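Local coordinates for protein pectinesterase A (Erwinia chrysanthemi, PDB 2NTP) that hydrolyses the methyl esters of pectin's galacturonate chain, releasing methanol, in the first step of maceration and soft-rotting of plant tissue, at residues Q216-V221 / Q330-G335; V131-T136 / V147-Y152; T249-S252 / A257-N260; Q264-N269 / A326-S331. All blocks are in the same frame, centred on the assembly; numbering follows the deposited sequence.

Contact 1: residues Q216-V221 / Q330-G335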
loop_
_atom_site.group_PDB
_atom_site.type_symbol
_atom_site.label_atom_id
_atom_site.label_comp_id
_atom_site.label_asym_id
_atom_site.label_seq_id
_atom_site.Cartn_x
_atom_site.Cartn_y
_atom_site.Cartn_z
ATOM N N GLN A 216 6.392 -6.657 -17.363
ATOM C CA GLN A 216 7.173 -6.278 -16.196
ATOM C C GLN A 216 7.496 -7.520 -15.376
ATOM O O GLN A 216 6.600 -8.290 -15.024
ATOM C CB GLN A 216 6.409 -5.256 -15.353
ATOM C CG GLN A 216 7.179 -4.736 -14.152
ATOM C CD GLN A 216 6.467 -3.587 -13.476
ATOM O OE1 GLN A 216 6.186 -2.566 -14.104
ATOM N NE2 GLN A 216 6.174 -3.743 -12.187
ATOM N N LYS A 217 8.780 -7.704 -15.074
ATOM C CA LYS A 217 9.273 -8.926 -14.443
ATOM C C LYS A 217 8.743 -9.141 -13.026
ATOM O O LYS A 217 8.335 -10.253 -12.676
ATOM C CB LYS A 217 10.810 -8.944 -14.453
ATOM C CG LYS A 217 11.443 -10.282 -14.087
ATOM C CD LYS A 217 11.433 -11.275 -15.244
ATOM C CE LYS A 217 12.476 -12.378 -15.054
ATOM N NZ LYS A 217 12.345 -13.112 -13.757
ATOM N N TYR A 218 8.746 -8.082 -12.218
ATOM C CA TYR A 218 8.327 -8.199 -10.821
ATOM C C TYR A 218 7.218 -7.227 -10.448
ATOM O O TYR A 218 7.244 -6.059 -10.837
ATOM C CB TYR A 218 9.521 -7.993 -9.886
ATOM C CG TYR A 218 10.649 -8.970 -10.128
ATOM C CD1 TYR A 218 10.570 -10.286 -9.666
ATOM C CD2 TYR A 218 11.790 -8.581 -10.821
ATOM C CE1 TYR A 218 11.604 -11.196 -9.896
ATOM C CE2 TYR A 218 12.837 -9.484 -11.055
ATOM C CZ TYR A 218 12.733 -10.785 -10.590
ATOM O OH TYR A 218 13.760 -11.678 -10.814
ATOM N N GLY A 219 6.246 -7.731 -9.691
ATOM C CA GLY A 219 5.167 -6.912 -9.156
ATOM C C GLY A 219 5.312 -6.823 -7.652
ATOM O O GLY A 219 6.285 -6.255 -7.149
ATOM N N LEU A 220 4.356 -7.411 -6.937
ATOM C CA LEU A 220 4.363 -7.395 -5.474
ATOM C C LEU A 220 5.040 -8.654 -4.964
ATOM O O LEU A 220 4.577 -9.768 -5.235
ATOM C CB LEU A 220 2.935 -7.284 -4.928
ATOM C CG LEU A 220 2.047 -6.220 -5.593
ATOM C CD1 LEU A 220 0.633 -6.293 -5.051
ATOM C CD2 LEU A 220 2.620 -4.816 -5.420
ATOM N N VAL A 221 6.141 -8.471 -4.238
ATOM C CA VAL A 221 6.936 -9.590 -3.734
ATOM C C VAL A 221 7.042 -9.463 -2.219
ATOM O O VAL A 221 7.583 -8.476 -1.703
ATOM C CB VAL A 221 8.335 -9.652 -4.402
ATOM C CG1 VAL A 221 9.130 -10.865 -3.900
ATOM C CG2 VAL A 221 8.204 -9.694 -5.937
ATOM N N GLN A 330 16.316 -10.007 -3.111
ATOM C CA GLN A 330 16.321 -8.542 -3.149
ATOM C C GLN A 330 17.131 -8.005 -4.337
ATOM O O GLN A 330 16.704 -7.072 -5.020
ATOM C CB GLN A 330 16.843 -7.962 -1.834
ATOM C CG GLN A 330 16.782 -6.440 -1.776
ATOM C CD GLN A 330 17.372 -5.877 -0.511
ATOM O OE1 GLN A 330 17.051 -6.319 0.591
ATOM N NE2 GLN A 330 18.239 -4.883 -0.659
ATOM N N SER A 331 18.290 -8.611 -4.587
ATOM C CA SER A 331 19.154 -8.207 -5.694
ATOM C C SER A 331 18.441 -8.282 -7.048
ATOM O O SER A 331 18.553 -7.366 -7.871
ATOM C CB SER A 331 20.423 -9.065 -5.715
ATOM O OG SER A 331 21.244 -8.730 -6.818
ATOM N N LYS A 332 17.706 -9.366 -7.274
ATOM C CA LYS A 332 17.013 -9.562 -8.547
ATOM C C LYS A 332 15.787 -8.664 -8.680
ATOM O O LYS A 332 15.544 -8.091 -9.741
ATOM C CB LYS A 332 16.626 -11.025 -8.745
ATOM C CG LYS A 332 17.819 -11.943 -8.937
ATOM C CD LYS A 332 17.509 -13.062 -9.900
ATOM C CE LYS A 332 18.777 -13.815 -10.274
ATOM N NZ LYS A 332 18.669 -14.405 -11.636
ATOM N N VAL A 333 15.026 -8.538 -7.596
ATOM C CA VAL A 333 13.786 -7.760 -7.619
ATOM C C VAL A 333 14.064 -6.262 -7.771
ATOM O O VAL A 333 13.375 -5.570 -8.526
ATOM C CB VAL A 333 12.907 -8.047 -6.373
ATOM C CG1 VAL A 333 11.650 -7.182 -6.378
ATOM C CG2 VAL A 333 12.525 -9.520 -6.332
ATOM N N LEU A 334 15.084 -5.768 -7.070
ATOM C CA LEU A 334 15.377 -4.326 -7.069
ATOM C C LEU A 334 16.455 -3.901 -8.072
ATOM O O LEU A 334 16.689 -2.709 -8.273
ATOM C CB LEU A 334 15.718 -3.840 -5.657
ATOM C CG LEU A 334 14.635 -4.012 -4.584
ATOM C CD1 LEU A 334 15.142 -3.464 -3.268
ATOM C CD2 LEU A 334 13.313 -3.333 -4.972
ATOM N N GLY A 335 17.110 -4.881 -8.690
ATOM C CA GLY A 335 18.129 -4.606 -9.700
ATOM C C GLY A 335 19.314 -3.837 -9.154
ATOM O O GLY A 335 19.896 -4.215 -8.129
#
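Y218, in the loop leading into strand 220-223, passes V333 of helix 330-334 with the two CA atoms 6.3 Å apart. The ring of Y218 lies against the helix backbone. V333 CA sits over one face in a CH-pi contact, 4.0 Å from the ring centroid and 19° off the ring normal. K217 CG covers the rim of the opposite face, so the ring is held from two sides. V333 CG2 adds a methyl, 3.9 Å from Y218 CD1. The chi1 of V333 (177°) places CG1 beside the root of the ring, near Y218 CB, and 4.3 Å from V221 CG2. At the far end of the ring, Y218 OH lies 3.6 Å from K332 CB. The hydroxyl is hydrogen-bonded to E327 O, and K332 NZ forms a salt bridge with E327 OE1. The loop is braced by a nearly straight bond of 2.9 Å from Q216 NE2 to Y218 O. The contact seats the short C-terminal helix on the outside of the parallel beta-helix. V221 and V333 also touch strand 182-186, through L184 and T182, and strand 264-268 flanks strand 220-223 on its other side.

Contact 2: residues V131-T136 / V147-Y152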
loop_
_atom_site.group_PDB
_atom_site.type_symbol
_atom_site.label_atom_id
_atom_site.label_comp_id
_atom_site.label_asym_id
_atom_site.label_seq_id
_atom_site.Cartn_x
_atom_site.Cartn_y
_atom_site.Cartn_z
ATOM N N VAL A 131 -6.579 5.902 0.531
ATOM C CA VAL A 131 -5.161 5.556 0.464
ATOM C C VAL A 131 -4.342 6.252 1.557
ATOM O O VAL A 131 -4.494 7.449 1.779
ATOM C CB VAL A 131 -4.596 5.906 -0.932
ATOM C CG1 VAL A 131 -3.110 5.562 -1.023
ATOM C CG2 VAL A 131 -5.376 5.187 -2.032
ATOM N N ALA A 132 -3.472 5.495 2.228
ATOM C CA ALA A 132 -2.533 6.077 3.189
ATOM C C ALA A 132 -1.282 6.582 2.472
ATOM O O ALA A 132 -0.862 7.725 2.664
ATOM C CB ALA A 132 -2.158 5.057 4.281
ATOM N N LEU A 133 -0.712 5.726 1.627
ATOM C CA LEU A 133 0.517 6.025 0.902
ATOM C C LEU A 133 0.392 5.638 -0.562
ATOM O O LEU A 133 -0.024 4.519 -0.885
ATOM C CB LEU A 133 1.686 5.272 1.545
ATOM C CG LEU A 133 3.064 5.333 0.887
ATOM C CD1 LEU A 133 3.613 6.762 0.894
ATOM C CD2 LEU A 133 4.004 4.374 1.631
ATOM N N TYR A 134 0.770 6.564 -1.438
ATOM C CA TYR A 134 0.707 6.364 -2.878
ATOM C C TYR A 134 2.087 6.664 -3.437
ATOM O O TYR A 134 2.590 7.770 -3.282
ATOM C CB TYR A 134 -0.346 7.302 -3.481
ATOM C CG TYR A 134 -0.497 7.320 -4.997
ATOM C CD1 TYR A 134 -0.184 6.209 -5.784
ATOM C CD2 TYR A 134 -1.007 8.454 -5.639
ATOM C CE1 TYR A 134 -0.353 6.240 -7.172
ATOM C CE2 TYR A 134 -1.181 8.487 -7.010
ATOM C CZ TYR A 134 -0.852 7.387 -7.769
ATOM O OH TYR A 134 -1.029 7.440 -9.138
ATOM N N VAL A 135 2.709 5.655 -4.041
ATOM C CA VAL A 135 3.952 5.857 -4.780
ATOM C C VAL A 135 3.555 5.895 -6.248
ATOM O O VAL A 135 3.010 4.920 -6.767
ATOM C CB VAL A 135 4.981 4.727 -4.507
ATOM C CG1 VAL A 135 6.298 5.011 -5.241
ATOM C CG2 VAL A 135 5.239 4.578 -3.014
ATOM N N THR A 136 3.803 7.026 -6.910
ATOM C CA THR A 136 3.292 7.250 -8.270
ATOM C C THR A 136 4.255 6.751 -9.347
ATOM O O THR A 136 5.325 6.237 -9.039
ATOM C CB THR A 136 2.987 8.746 -8.538
ATOM O OG1 THR A 136 4.215 9.469 -8.722
ATOM C CG2 THR A 136 2.200 9.353 -7.390
ATOM N N VAL A 147 8.165 1.429 9.184
ATOM C CA VAL A 147 7.034 2.310 8.907
ATOM C C VAL A 147 5.740 1.520 9.089
ATOM O O VAL A 147 5.690 0.327 8.794
ATOM C CB VAL A 147 7.119 2.902 7.471
ATOM C CG1 VAL A 147 5.814 3.574 7.059
ATOM C CG2 VAL A 147 8.275 3.904 7.373
ATOM N N SER A 148 4.717 2.191 9.604
ATOM C CA SER A 148 3.389 1.608 9.737
ATOM C C SER A 148 2.431 2.338 8.821
ATOM O O SER A 148 2.367 3.561 8.862
ATOM C CB SER A 148 2.908 1.715 11.185
ATOM O OG SER A 148 1.557 1.285 11.312
ATOM N N LEU A 149 1.702 1.585 7.995
ATOM C CA LEU A 149 0.715 2.154 7.079
ATOM C C LEU A 149 -0.675 1.692 7.486
ATOM O O LEU A 149 -0.932 0.485 7.580
ATOM C CB LEU A 149 1.002 1.726 5.637
ATOM C CG LEU A 149 2.401 1.989 5.080
ATOM C CD1 LEU A 149 2.478 1.515 3.628
ATOM C CD2 LEU A 149 2.773 3.462 5.196
ATOM N N VAL A 150 -1.561 2.652 7.731
ATOM C CA VAL A 150 -2.883 2.356 8.286
ATOM C C VAL A 150 -4.015 2.761 7.353
ATOM O O VAL A 150 -4.076 3.899 6.889
ATOM C CB VAL A 150 -3.081 3.055 9.654
ATOM C CG1 VAL A 150 -4.494 2.845 10.162
ATOM C CG2 VAL A 150 -2.046 2.544 10.677
ATOM N N GLY A 151 -4.915 1.819 7.094
ATOM C CA GLY A 151 -6.140 2.121 6.359
ATOM C C GLY A 151 -7.062 0.923 6.363
ATOM O O GLY A 151 -6.862 -0.031 7.133
ATOM N N TYR A 152 -8.084 0.985 5.518
ATOM C CA TYR A 152 -8.983 -0.137 5.309
ATOM C C TYR A 152 -8.901 -0.526 3.831
ATOM O O TYR A 152 -8.076 -1.358 3.452
ATOM C CB TYR A 152 -10.414 0.212 5.754
ATOM C CG TYR A 152 -10.572 0.422 7.253
ATOM C CD1 TYR A 152 -10.866 -0.649 8.100
ATOM C CD2 TYR A 152 -10.430 1.689 7.821
ATOM C CE1 TYR A 152 -11.010 -0.463 9.480
ATOM C CE2 TYR A 152 -10.576 1.884 9.202
ATOM C CZ TYR A 152 -10.873 0.808 10.020
ATOM O OH TYR A 152 -11.025 0.997 11.386
#
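L133 and L149 meet in the interior of the right-handed parallel beta-helix of the pectinesterases. They come from strands of two different sheets, 133-135 and 147-150. L133 CD2 lies 3.8 Å from L149 CD1 and 3.9 Å from L149 CD2, so one methyl packs across both branches of the other leucine. With CG anti to the backbone N (chi1 175°), L133 extends CD2 toward L149.

Next to this pair, A132 CB rests 3.4 Å from V150 O. The backbones are close here, with A132 CA and G151 CA 6.2 Å apart.

Further residues complete the packing. L156 touches both leucines. I91 and I93 touch L133, and I105 touches L149. These lie on strands of neighbouring turns. Backbone hydrogen bonds tie A132 to I91 and T155, and L133 to T155 and Y157. The segment 147-152 runs directly into Q153, the transition-state stabiliser, and D154, the proton donor. The side chain of A132 is about 9 Å from that of D154, so this packing lies near the catalytic residues.

On strand 133-135, Y134 stacks on the ring of Y157, and T136 CG2 lies 3.5 Å above the plane of the Y134 ring, toward its rim.

Contact 3: residues T249-S252 / A257-N260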
loop_
_atom_site.group_PDB
_atom_site.type_symbol
_atom_site.label_atom_id
_atom_site.label_comp_id
_atom_site.label_asym_id
_atom_site.label_seq_id
_atom_site.Cartn_x
_atom_site.Cartn_y
_atom_site.Cartn_z
ATOM N N THR A 249 -8.580 1.847 -17.932
ATOM C CA THR A 249 -7.485 2.524 -18.611
ATOM C C THR A 249 -7.997 3.080 -19.937
ATOM O O THR A 249 -8.792 2.431 -20.609
ATOM C CB THR A 249 -6.314 1.541 -18.855
ATOM O OG1 THR A 249 -5.862 1.014 -17.593
ATOM C CG2 THR A 249 -5.140 2.219 -19.557
ATOM N N THR A 250 -7.559 4.289 -20.288
ATOM C CA THR A 250 -7.924 4.892 -21.576
ATOM C C THR A 250 -7.021 4.375 -22.695
ATOM O O THR A 250 -5.792 4.552 -22.659
ATOM C CB THR A 250 -7.912 6.441 -21.524
ATOM O OG1 THR A 250 -8.937 6.897 -20.626
ATOM C CG2 THR A 250 -8.173 7.039 -22.913
ATOM N N PHE A 251 -7.652 3.719 -23.667
ATOM C CA PHE A 251 -7.001 3.230 -24.876
ATOM C C PHE A 251 -7.562 3.985 -26.068
ATOM O O PHE A 251 -8.524 4.750 -25.925
ATOM C CB PHE A 251 -7.248 1.731 -25.048
ATOM C CG PHE A 251 -6.692 0.902 -23.933
ATOM C CD1 PHE A 251 -5.328 0.648 -23.854
ATOM C CD2 PHE A 251 -7.533 0.379 -22.958
ATOM C CE1 PHE A 251 -4.806 -0.117 -22.814
ATOM C CE2 PHE A 251 -7.025 -0.390 -21.918
ATOM C CZ PHE A 251 -5.659 -0.638 -21.846
ATOM N N SER A 252 -6.964 3.759 -27.235
ATOM C CA SER A 252 -7.438 4.354 -28.479
ATOM C C SER A 252 -8.887 3.964 -28.795
ATOM O O SER A 252 -9.621 4.766 -29.376
ATOM C CB SER A 252 -6.508 3.978 -29.632
ATOM O OG SER A 252 -6.416 2.573 -29.775
ATOM N N ALA A 257 -11.123 -2.099 -18.683
ATOM C CA ALA A 257 -10.135 -2.860 -17.916
ATOM C C ALA A 257 -8.943 -3.289 -18.780
ATOM O O ALA A 257 -9.112 -3.922 -19.825
ATOM C CB ALA A 257 -10.791 -4.073 -17.257
ATOM N N ASP A 258 -7.741 -2.932 -18.333
ATOM C CA ASP A 258 -6.514 -3.182 -19.091
ATOM C C ASP A 258 -6.263 -4.688 -19.236
ATOM O O ASP A 258 -6.002 -5.358 -18.248
ATOM C CB ASP A 258 -5.332 -2.496 -18.391
ATOM C CG ASP A 258 -4.023 -2.597 -19.177
ATOM O OD1 ASP A 258 -3.967 -3.298 -20.208
ATOM O OD2 ASP A 258 -3.038 -1.955 -18.748
ATOM N N PRO A 259 -6.335 -5.226 -20.474
ATOM C CA PRO A 259 -6.155 -6.681 -20.626
ATOM C C PRO A 259 -4.753 -7.168 -20.246
ATOM O O PRO A 259 -4.586 -8.325 -19.842
ATOM C CB PRO A 259 -6.401 -6.924 -22.125
ATOM C CG PRO A 259 -7.036 -5.677 -22.636
ATOM C CD PRO A 259 -6.573 -4.558 -21.767
ATOM N N ASN A 260 -3.763 -6.290 -20.366
ATOM C CA ASN A 260 -2.365 -6.660 -20.175
ATOM C C ASN A 260 -1.832 -6.429 -18.765
ATOM O O ASN A 260 -0.651 -6.674 -18.493
ATOM C CB ASN A 260 -1.479 -5.942 -21.194
ATOM C CG ASN A 260 -1.800 -6.339 -22.618
ATOM O OD1 ASN A 260 -1.857 -7.525 -22.950
ATOM N ND2 ASN A 260 -2.016 -5.345 -23.470
HETATM O O HOH W 1 -3.430 -0.283 -16.657
#
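T249 and F251 meet D258 and P259 in a beta hairpin beside the substrate cleft. Its two short antiparallel strands are 248-251 and 256-257. The side chain of T249 is about 5 Å from a bound galacturonate, and the substrate-binding residues T248 and W245 are nearby.

A water joins the two sides. It donates to T249 OG1 at 2.9 Å and to D258 OD2 at 2.7 Å. T249 OG1 is also hydrogen-bonded to P247 O, which fixes the hydroxyl. Directly, T249 OG1 comes within 3.6 Å of D258 CB.

The other carboxylate oxygen faces F251. D258 OD1 lies at the edge of the ring, near its plane, 3.6 Å from F251 CZ. Ring and carboxylate planes are 72° apart. The ring edge carries slight positive charge, so this approach is probably favourable for the acid. P259 CD approaches the same end of the ring obliquely, 4.0 Å from F251 CZ. T249 CG2 packs over one face of the F251 ring, toward its rim, and Y256 meets the ring too.

D258 OD1 also accepts a hydrogen bond of 3.0 Å from N260 N, which reaches it from above the carboxylate plane. The CG of D258 is anti to the backbone N (chi1 -175°), which directs the carboxylate to both the hairpin and N260 N. D258 O is hydrogen-bonded to H246 ND1.

Each carboxylate oxygen therefore has a role: OD2 binds the bridging water, and OD1 closes an Asx turn where the chain leaves the hairpin.

Contact 4: residues Q264-N269 / A326-S331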
loop_
_atom_site.group_PDB
_atom_site.type_symbol
_atom_site.label_atom_id
_atom_site.label_comp_id
_atom_site.label_asym_id
_atom_site.label_seq_id
_atom_site.Cartn_x
_atom_site.Cartn_y
_atom_site.Cartn_z
ATOM N N GLN A 264 1.197 -9.667 -10.612
ATOM C CA GLN A 264 2.024 -10.634 -9.906
ATOM C C GLN A 264 2.017 -10.357 -8.409
ATOM O O GLN A 264 2.274 -9.232 -7.985
ATOM C CB GLN A 264 3.469 -10.613 -10.426
ATOM C CG GLN A 264 4.405 -11.575 -9.684
ATOM C CD GLN A 264 5.867 -11.316 -9.987
ATOM O OE1 GLN A 264 6.515 -10.489 -9.341
ATOM N NE2 GLN A 264 6.398 -12.031 -10.979
ATOM N N THR A 265 1.710 -11.389 -7.627
ATOM C CA THR A 265 1.965 -11.380 -6.190
ATOM C C THR A 265 2.649 -12.690 -5.850
ATOM O O THR A 265 2.118 -13.769 -6.144
ATOM C CB THR A 265 0.676 -11.259 -5.350
ATOM O OG1 THR A 265 0.018 -10.028 -5.655
ATOM C CG2 THR A 265 1.007 -11.281 -3.865
ATOM N N VAL A 266 3.835 -12.586 -5.252
ATOM C CA VAL A 266 4.584 -13.764 -4.818
ATOM C C VAL A 266 4.896 -13.657 -3.329
ATOM O O VAL A 266 5.425 -12.635 -2.872
ATOM C CB VAL A 266 5.886 -13.951 -5.631
ATOM C CG1 VAL A 266 6.614 -15.212 -5.180
ATOM C CG2 VAL A 266 5.580 -14.027 -7.126
ATOM N N PHE A 267 4.538 -14.704 -2.585
ATOM C CA PHE A 267 4.863 -14.823 -1.164
ATOM C C PHE A 267 5.981 -15.837 -1.001
ATOM O O PHE A 267 5.867 -16.965 -1.481
ATOM C CB PHE A 267 3.652 -15.294 -0.355
ATOM C CG PHE A 267 2.561 -14.272 -0.232
ATOM C CD1 PHE A 267 1.536 -14.210 -1.175
ATOM C CD2 PHE A 267 2.542 -13.373 0.837
ATOM C CE1 PHE A 267 0.521 -13.265 -1.064
ATOM C CE2 PHE A 267 1.529 -12.424 0.955
ATOM C CZ PHE A 267 0.517 -12.372 0.001
ATOM N N LEU A 268 7.050 -15.439 -0.315
ATOM C CA LEU A 268 8.136 -16.367 0.009
ATOM C C LEU A 268 8.431 -16.383 1.502
ATOM O O LEU A 268 8.560 -15.326 2.122
ATOM C CB LEU A 268 9.410 -16.037 -0.771
ATOM C CG LEU A 268 9.311 -15.961 -2.297
ATOM C CD1 LEU A 268 9.244 -14.501 -2.727
ATOM C CD2 LEU A 268 10.498 -16.656 -2.942
ATOM N N ASN A 269 8.532 -17.587 2.068
ATOM C CA ASN A 269 8.896 -17.772 3.482
ATOM C C ASN A 269 8.066 -16.893 4.427
ATOM O O ASN A 269 8.601 -16.242 5.335
ATOM C CB ASN A 269 10.399 -17.517 3.676
ATOM C CG ASN A 269 11.264 -18.439 2.824
ATOM O OD1 ASN A 269 11.989 -17.987 1.929
ATOM N ND2 ASN A 269 11.187 -19.738 3.095
ATOM N N ALA A 326 14.779 -18.617 -6.211
ATOM C CA ALA A 326 16.051 -17.893 -6.280
ATOM C C ALA A 326 15.982 -16.650 -7.169
ATOM O O ALA A 326 16.883 -15.810 -7.138
ATOM C CB ALA A 326 17.165 -18.827 -6.758
ATOM N N GLU A 327 14.912 -16.539 -7.955
ATOM C CA GLU A 327 14.709 -15.383 -8.828
ATOM C C GLU A 327 14.080 -14.201 -8.090
ATOM O O GLU A 327 13.933 -13.117 -8.661
ATOM C CB GLU A 327 13.848 -15.754 -10.038
ATOM C CG GLU A 327 14.415 -16.870 -10.917
ATOM C CD GLU A 327 15.757 -16.527 -11.549
ATOM O OE1 GLU A 327 16.000 -15.345 -11.872
ATOM O OE2 GLU A 327 16.573 -17.455 -11.734
ATOM N N TYR A 328 13.718 -14.414 -6.826
ATOM C CA TYR A 328 13.015 -13.395 -6.038
ATOM C C TYR A 328 13.830 -12.865 -4.858
ATOM O O TYR A 328 13.278 -12.467 -3.828
ATOM C CB TYR A 328 11.649 -13.920 -5.587
ATOM C CG TYR A 328 10.706 -14.196 -6.736
ATOM C CD1 TYR A 328 10.643 -15.459 -7.326
ATOM C CD2 TYR A 328 9.879 -13.194 -7.239
ATOM C CE1 TYR A 328 9.780 -15.717 -8.392
ATOM C CE2 TYR A 328 9.009 -13.441 -8.298
ATOM C CZ TYR A 328 8.963 -14.702 -8.868
ATOM O OH TYR A 328 8.104 -14.947 -9.915
ATOM N N THR A 329 15.152 -12.861 -5.015
ATOM C CA THR A 329 16.048 -12.241 -4.042
ATOM C C THR A 329 15.929 -10.728 -4.162
ATOM O O THR A 329 15.502 -10.222 -5.202
ATOM C CB THR A 329 17.515 -12.631 -4.296
ATOM O OG1 THR A 329 17.902 -12.186 -5.598
ATOM C CG2 THR A 329 17.706 -14.151 -4.202
ATOM N N GLN A 330 16.316 -10.007 -3.111
ATOM C CA GLN A 330 16.321 -8.542 -3.149
ATOM C C GLN A 330 17.131 -8.005 -4.337
ATOM O O GLN A 330 16.704 -7.072 -5.020
ATOM C CB GLN A 330 16.843 -7.962 -1.834
ATOM C CG GLN A 330 16.782 -6.440 -1.776
ATOM C CD GLN A 330 17.372 -5.877 -0.511
ATOM O OE1 GLN A 330 17.051 -6.319 0.591
ATOM N NE2 GLN A 330 18.239 -4.883 -0.659
ATOM N N SER A 331 18.290 -8.611 -4.587
ATOM C CA SER A 331 19.154 -8.207 -5.694
ATOM C C SER A 331 18.441 -8.282 -7.048
ATOM O O SER A 331 18.553 -7.366 -7.871
ATOM C CB SER A 331 20.423 -9.065 -5.715
ATOM O OG SER A 331 21.244 -8.730 -6.818
HETATM O O HOH W 2 5.611 -14.685 -12.084
#
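V266 and Y328 make the central contact, a CH-pi packing of methyl on ring. V266 CG1 stands over the centre of the Y328 ring, 4.2 Å from the centroid and only 6° off the normal. The second branch of V266 reaches toward the hydroxyl end, with CG2 3.7 Å from Y328 CE2. The two side chains cross at about a right angle. Y328 has CG anti to its carbonyl carbon (chi1 -64°), which lays the ring along the strand from L268 toward Q264.

Other apolar contact is made at the root of the ring. L268 CD1 lies 3.8 Å from Y328 CB, and L268 CD2 is close behind. V221 and L320 also touch the tyrosine.

The polar contacts are at the far end. Q264 NE2 sits at the ring edge, in plane, 3.5 Å from Y328 OH. The amide and ring planes are 65° apart. A water takes the place of a direct bond: it accepts from Q264 NE2 at 3.0 Å and meets Y328 OH weakly at 3.3 Å. The main partner of the amide is G219, whose backbone N is hydrogen-bonded to Q264 OE1. K217 O meets NE2 weakly.

Just after Y328, T329 is the N-cap of helix 330-334, its OG1 hydrogen-bonded to K332 N.

Q264, V266 and L268 all face outward, while F267 points inward to L207 on another sheet. Such inward and outward faces belong to a parallel beta-helix, here with the C-terminal segment laid over the outer face.

Contacts 1 and 4 form one region. Strands 220-223 and 264-268 are neighbours in the same sheet, and the C-terminal segment packs on both, by helix 330-334 in contact 1 and by Y328 just before it in contact 4. Each is centred on a tyrosine ring, and hydrogen bonds join the two. Both are buried, yet they lie outside the beta-helix. Contact 2 is also buried, but it is inside the beta-helix, where aliphatic side chains from two sheets meet near the catalytic residues. Contact 3 is the surface member. Its hairpin stands by the bound sugars, and it relies on a carboxylate and a bridging water.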